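Local atomic coordinates of DNA polymerase III, beta subunit (Eubacterium rectale, PDB entry 3T0P), a protein that probably forms a ring-shaped head-to-tail homodimer around DNA that tethers DNA polymerases and other proteins to it and gives them processivity. Residues V122-S127 with H223-F228; I128-F133 with V215-T220. All blocks are in the same frame, centred on the assembly; numbering follows the deposited sequence.

Contact 1: V122-S127 with H223-F228; sequences VERNES and HIVFEF
V122 is turned with CG1 anti to its own backbone nitrogen (chi1 -177°), and V225 adopts the same rotamer. This brings V122 CG1 to 3.9 Å from V225 CG2, and the two valines lie alongside each other, pointing opposite ways. The other methyl of V122, CG2, lies over one face of the H223 ring, 4.0 Å from H223 CG. V122 is buried, and V234 of the neighbouring strand 231-236 also touches it.

R124 reaches the strand from the loop with its chain extended from CG to NE. Two conformers of R124 were deposited, so the details of its polar contacts, given for one of them, are doubtful. In that conformer a single carboxylate oxygen takes both donors. R124 NH2 lies 3.2 Å from E227 OE2 and forms a salt bridge, with an N-H...O angle of 156°. R124 NE adds a weak hydrogen bond of 3.4 Å to E227 OE2. The oxygen sits at the guanidinium edge, in its plane, but NH2 meets it from above the carboxylate plane. The two planes are 61° apart. R124 NH2 also passes 3.5 Å from V225 CG1, and R124 NH1 makes a weak bond back to V122 O. R124 is exposed, and its chain also touches T232 and Y218.

The loop thus lies along the sheet face that carries H223, V225 and E227. F226, on the other face, packs on helix 197-206. This is the beta subunit's connection between N-terminal and central domains, laid over the sheet that the two domains share.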
loop_
_atom_site.group_PDB
_atom_site.type_symbol
_atom_site.label_atom_id
_atom_site.label_comp_id
_atom_site.label_asym_id
_atom_site.label_seq_id
_atom_site.Cartn_x
_atom_site.Cartn_y
_atom_site.Cartn_z
ATOM N N VAL B 122 12.039 -20.216 30.159
ATOM C CA VAL B 122 13.343 -20.393 29.516
ATOM C C VAL B 122 14.375 -19.853 30.488
ATOM O O VAL B 122 14.290 -18.680 30.883
ATOM C CB VAL B 122 13.461 -19.737 28.103
ATOM C CG1 VAL B 122 14.820 -20.029 27.470
ATOM C CG2 VAL B 122 12.341 -20.191 27.175
ATOM N N GLU B 123 15.329 -20.702 30.889
ATOM C CA GLU B 123 16.375 -20.282 31.813
ATOM C C GLU B 123 17.261 -19.228 31.153
ATOM O O GLU B 123 17.691 -19.397 30.015
ATOM C CB GLU B 123 17.204 -21.460 32.338
ATOM C CG GLU B 123 17.910 -21.094 33.636
ATOM C CD GLU B 123 18.609 -22.217 34.375
ATOM O OE1 GLU B 123 17.917 -22.971 35.098
ATOM O OE2 GLU B 123 19.856 -22.292 34.297
ATOM N N ARG B 124 17.477 -18.113 31.856
ATOM C CA ARG B 124 18.280 -17.003 31.368
ATOM C C ARG B 124 19.698 -17.133 31.881
ATOM O O ARG B 124 19.971 -16.874 33.056
ATOM C CB ARG B 124 17.662 -15.663 31.777
ATOM C CG ARG B 124 16.541 -15.221 30.857
ATOM C CD ARG B 124 15.523 -14.376 31.598
ATOM N NE ARG B 124 14.545 -13.751 30.705
ATOM C CZ ARG B 124 13.500 -14.373 30.164
ATOM N NH1 ARG B 124 13.305 -15.670 30.376
ATOM N NH2 ARG B 124 12.652 -13.709 29.391
ATOM N N ASN B 125 20.597 -17.572 30.999
ATOM C CA ASN B 125 21.991 -17.723 31.334
ATOM C C ASN B 125 22.701 -16.467 30.861
ATOM O O ASN B 125 22.375 -15.359 31.316
ATOM C CB ASN B 125 22.560 -19.022 30.729
ATOM C CG ASN B 125 21.819 -20.265 31.179
ATOM O OD1 ASN B 125 21.472 -20.429 32.364
ATOM N ND2 ASN B 125 21.536 -21.154 30.229
ATOM N N GLU B 126 23.668 -16.644 29.973
ATOM C CA GLU B 126 24.465 -15.592 29.381
ATOM C C GLU B 126 23.569 -14.736 28.472
ATOM O O GLU B 126 22.755 -15.277 27.724
ATOM C CB GLU B 126 25.626 -16.228 28.607
ATOM C CG GLU B 126 26.670 -15.247 28.111
ATOM C CD GLU B 126 27.879 -15.876 27.438
ATOM O OE1 GLU B 126 27.694 -16.748 26.558
ATOM O OE2 GLU B 126 29.017 -15.487 27.788
ATOM N N SER B 127 23.684 -13.415 28.602
ATOM C CA SER B 127 22.934 -12.408 27.845
ATOM C C SER B 127 23.816 -11.746 26.811
ATOM O O SER B 127 24.986 -11.487 27.078
ATOM C CB SER B 127 22.394 -11.341 28.784
ATOM O OG SER B 127 23.471 -10.821 29.544
ATOM N N HIS B 223 15.784 -22.750 22.694
ATOM C CA HIS B 223 15.085 -21.475 22.606
ATOM C C HIS B 223 15.997 -20.255 22.503
ATOM O O HIS B 223 17.145 -20.266 22.950
ATOM C CB HIS B 223 14.183 -21.301 23.836
ATOM C CG HIS B 223 13.116 -22.347 23.937
ATOM N ND1 HIS B 223 11.900 -22.197 23.300
ATOM C CD2 HIS B 223 13.144 -23.553 24.542
ATOM C CE1 HIS B 223 11.219 -23.302 23.562
ATOM N NE2 HIS B 223 11.931 -24.144 24.304
ATOM N N ILE B 224 15.459 -19.205 21.883
ATOM C CA ILE B 224 16.069 -17.888 21.799
ATOM C C ILE B 224 15.033 -16.920 22.378
ATOM O O ILE B 224 13.846 -17.057 22.095
ATOM C CB ILE B 224 16.580 -17.488 20.399
ATOM C CG1 ILE B 224 17.351 -16.138 20.463
ATOM C CG2 ILE B 224 15.453 -17.484 19.333
ATOM C CD1 ILE B 224 18.327 -15.889 19.243
ATOM N N VAL B 225 15.480 -15.994 23.228
ATOM C CA VAL B 225 14.652 -14.980 23.885
ATOM C C VAL B 225 15.222 -13.599 23.548
ATOM O O VAL B 225 16.426 -13.386 23.638
ATOM C CB VAL B 225 14.568 -15.223 25.425
ATOM C CG1 VAL B 225 13.742 -14.142 26.131
ATOM C CG2 VAL B 225 14.034 -16.625 25.744
ATOM N N PHE B 226 14.352 -12.687 23.116
ATOM C CA PHE B 226 14.648 -11.293 22.826
ATOM C C PHE B 226 13.862 -10.437 23.786
ATOM O O PHE B 226 12.653 -10.601 23.861
ATOM C CB PHE B 226 14.247 -10.919 21.382
ATOM C CG PHE B 226 14.894 -11.718 20.291
ATOM C CD1 PHE B 226 14.338 -12.921 19.863
ATOM C CD2 PHE B 226 16.024 -11.242 19.639
ATOM C CE1 PHE B 226 14.933 -13.653 18.838
ATOM C CE2 PHE B 226 16.608 -11.971 18.614
ATOM C CZ PHE B 226 16.064 -13.177 18.229
ATOM N N GLU B 227 14.526 -9.544 24.529
ATOM C CA GLU B 227 13.839 -8.598 25.415
ATOM C C GLU B 227 14.151 -7.186 24.988
ATOM O O GLU B 227 15.301 -6.863 24.748
ATOM C CB GLU B 227 14.216 -8.751 26.887
ATOM C CG GLU B 227 14.315 -10.157 27.419
ATOM C CD GLU B 227 14.489 -10.091 28.920
ATOM O OE1 GLU B 227 15.417 -9.385 29.375
ATOM O OE2 GLU B 227 13.609 -10.614 29.637
ATOM N N PHE B 228 13.140 -6.358 24.903
ATOM C CA PHE B 228 13.250 -4.960 24.529
ATOM C C PHE B 228 12.007 -4.260 25.023
ATOM O O PHE B 228 10.911 -4.805 24.892
ATOM C CB PHE B 228 13.460 -4.784 23.001
ATOM C CG PHE B 228 12.351 -5.325 22.137
ATOM C CD1 PHE B 228 12.236 -6.693 21.895
ATOM C CD2 PHE B 228 11.393 -4.471 21.590
ATOM C CE1 PHE B 228 11.188 -7.198 21.116
ATOM C CE2 PHE B 228 10.352 -4.977 20.795
ATOM C CZ PHE B 228 10.262 -6.336 20.553
#

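Contact 2: I128-F133 with V215-T220; sequences IVLSQF and VVIYIT
I128 and I217 form an antiparallel hydrogen-bonded pair. I128 N donates to I217 O at 2.9 Å, and I217 N donates to I128 O at 2.8 Å. The second such pair is L130 with V215. Here L130 N reaches V215 O at 3.2 Å, and V215 N gives a shorter bond of 2.7 Å to L130 O. Between them V129 and V216 are a non-hydrogen-bonded pair. Their CA atoms add CA-H...O contacts, from V129 to V215 O and from V216 to I128 O.

The side chains alternate between two faces. I128, L130, V215 and I217 point to the buried one. There L130 CD1 meets I217 CD1 at 3.8 Å. I128 has an unusual chi2 of 98°, away from a staggered value, which lays its CD1 3.8 Å from I217 O. I219 CD1 lies near the same methyl. On the other face V129 CG2 and V216 CG2 touch loosely at 4.3 Å, and V129 is exposed.

Beyond S131 the first segment turns from strand 127-131 into helix 132-140. Q132 CG packs against V215 CG2 at 3.6 Å, the two side chains crossing at about a right angle. The buried amide of Q132 is held further on: its OE1 accepts from G209 N, with a weaker bond from S210 N. S131 is the N-cap residue of helix 132-140, and its OG is hydrogen-bonded to T134 OG1.

Strand 127-131 is the outermost of its sheet within the chain. On its inner side runs strand 214-220, followed by strand 223-228, whose I224 and F226 touch I217. Strand 187-196 of another sheet supplies Y188, which touches I128 and takes a weak hydrogen bond from V129 N, and V193, which touches I219.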
loop_
_atom_site.group_PDB
_atom_site.type_symbol
_atom_site.label_atom_id
_atom_site.label_comp_id
_atom_site.label_asym_id
_atom_site.label_seq_id
_atom_site.Cartn_x
_atom_site.Cartn_y
_atom_site.Cartn_z
ATOM N N ILE B 128 23.259 -11.462 25.648
ATOM C CA ILE B 128 23.931 -10.779 24.553
ATOM C C ILE B 128 23.178 -9.458 24.331
ATOM O O ILE B 128 21.965 -9.470 24.172
ATOM C CB ILE B 128 23.959 -11.689 23.287
ATOM C CG1 ILE B 128 24.856 -12.928 23.506
ATOM C CG2 ILE B 128 24.406 -10.932 22.042
ATOM C CD1 ILE B 128 24.096 -14.273 23.912
ATOM N N VAL B 129 23.885 -8.330 24.303
ATOM C CA VAL B 129 23.245 -7.048 24.048
ATOM C C VAL B 129 23.610 -6.505 22.637
ATOM O O VAL B 129 24.773 -6.351 22.310
ATOM C CB VAL B 129 23.586 -6.005 25.137
ATOM C CG1 VAL B 129 22.901 -4.675 24.836
ATOM C CG2 VAL B 129 23.197 -6.503 26.515
ATOM N N LEU B 130 22.598 -6.148 21.871
ATOM C CA LEU B 130 22.714 -5.486 20.566
ATOM C C LEU B 130 21.786 -4.292 20.572
ATOM O O LEU B 130 20.729 -4.350 21.223
ATOM C CB LEU B 130 22.316 -6.435 19.398
ATOM C CG LEU B 130 23.105 -7.710 19.206
ATOM C CD1 LEU B 130 22.441 -8.591 18.180
ATOM C CD2 LEU B 130 24.532 -7.431 18.805
ATOM N N SER B 131 22.113 -3.232 19.817
ATOM C CA SER B 131 21.145 -2.135 19.703
ATOM C C SER B 131 19.992 -2.637 18.858
ATOM O O SER B 131 20.155 -3.607 18.107
ATOM C CB SER B 131 21.765 -0.865 19.108
ATOM O OG SER B 131 22.146 -0.975 17.744
ATOM N N GLN B 132 18.815 -2.048 19.042
ATOM C CA GLN B 132 17.645 -2.344 18.241
ATOM C C GLN B 132 18.013 -2.159 16.756
ATOM O O GLN B 132 17.650 -2.993 15.926
ATOM C CB GLN B 132 16.497 -1.395 18.621
ATOM C CG GLN B 132 15.698 -1.815 19.837
ATOM C CD GLN B 132 14.592 -0.841 20.157
ATOM O OE1 GLN B 132 14.217 0.026 19.355
ATOM N NE2 GLN B 132 14.098 -0.919 21.372
ATOM N N PHE B 133 18.781 -1.089 16.450
ATOM C CA PHE B 133 19.245 -0.753 15.108
ATOM C C PHE B 133 20.071 -1.894 14.503
ATOM O O PHE B 133 19.782 -2.333 13.395
ATOM C CB PHE B 133 20.092 0.530 15.139
ATOM C CG PHE B 133 20.642 0.897 13.783
ATOM C CD1 PHE B 133 19.835 1.518 12.832
ATOM C CD2 PHE B 133 21.957 0.604 13.446
ATOM C CE1 PHE B 133 20.334 1.827 11.563
ATOM C CE2 PHE B 133 22.459 0.928 12.180
ATOM C CZ PHE B 133 21.651 1.556 11.255
ATOM N N VAL B 215 18.526 -4.395 22.845
ATOM C CA VAL B 215 17.835 -5.681 22.866
ATOM C C VAL B 215 18.696 -6.655 23.673
ATOM O O VAL B 215 19.896 -6.795 23.397
ATOM C CB VAL B 215 17.530 -6.237 21.430
ATOM C CG1 VAL B 215 16.661 -7.502 21.504
ATOM C CG2 VAL B 215 16.802 -5.174 20.595
ATOM N N VAL B 216 18.099 -7.337 24.658
ATOM C CA VAL B 216 18.850 -8.348 25.421
ATOM C C VAL B 216 18.434 -9.713 24.855
ATOM O O VAL B 216 17.245 -9.997 24.699
ATOM C CB VAL B 216 18.665 -8.223 26.955
ATOM C CG1 VAL B 216 19.510 -9.267 27.698
ATOM C CG2 VAL B 216 19.025 -6.818 27.433
ATOM N N ILE B 217 19.406 -10.517 24.466
ATOM C CA ILE B 217 19.130 -11.811 23.841
ATOM C C ILE B 217 19.655 -12.958 24.727
ATOM O O ILE B 217 20.771 -12.880 25.225
ATOM C CB ILE B 217 19.750 -11.847 22.402
ATOM C CG1 ILE B 217 19.119 -10.747 21.501
ATOM C CG2 ILE B 217 19.588 -13.236 21.728
ATOM C CD1 ILE B 217 19.881 -10.464 20.181
ATOM N N TYR B 218 18.856 -14.022 24.895
ATOM C CA TYR B 218 19.267 -15.235 25.619
ATOM C C TYR B 218 19.113 -16.414 24.708
ATOM O O TYR B 218 18.067 -16.551 24.076
ATOM C CB TYR B 218 18.432 -15.464 26.895
ATOM C CG TYR B 218 18.549 -14.372 27.924
ATOM C CD1 TYR B 218 19.580 -14.375 28.858
ATOM C CD2 TYR B 218 17.640 -13.320 27.956
ATOM C CE1 TYR B 218 19.695 -13.363 29.808
ATOM C CE2 TYR B 218 17.743 -12.306 28.902
ATOM C CZ TYR B 218 18.765 -12.339 29.834
ATOM O OH TYR B 218 18.861 -11.350 30.777
ATOM N N ILE B 219 20.145 -17.258 24.623
ATOM C CA ILE B 219 20.143 -18.461 23.805
ATOM C C ILE B 219 20.304 -19.636 24.765
ATOM O O ILE B 219 21.381 -19.842 25.315
ATOM C CB ILE B 219 21.222 -18.383 22.687
ATOM C CG1 ILE B 219 20.915 -17.214 21.713
ATOM C CG2 ILE B 219 21.248 -19.680 21.931
ATOM C CD1 ILE B 219 22.060 -16.754 20.818
ATOM N N THR B 220 19.187 -20.312 25.062
ATOM C CA THR B 220 19.149 -21.412 26.013
ATOM C C THR B 220 18.579 -22.647 25.354
ATOM O O THR B 220 17.358 -22.881 25.361
ATOM C CB THR B 220 18.416 -21.028 27.313
ATOM O OG1 THR B 220 19.074 -19.891 27.882
ATOM C CG2 THR B 220 18.419 -22.167 28.374
#

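The two contacts have centres about 8 Å apart, on the same side of the chain's centre. Contact 2 is nested inside the chain loop that contact 1 closes: 122-127 runs straight into 128-133, and 215-220 comes shortly before 223-228. They share one antiparallel sheet, where strands 214-220 and 223-228 are neighbours. E227 N to V216 O is a probable backbone bond between these strands. The loop is also tied to the end of the inner strand, by a probable hydrogen bond of T220 OG1 to E123 O. Together they lie where the chain passes from the N-terminal domain into the first strand and helix of the central domain.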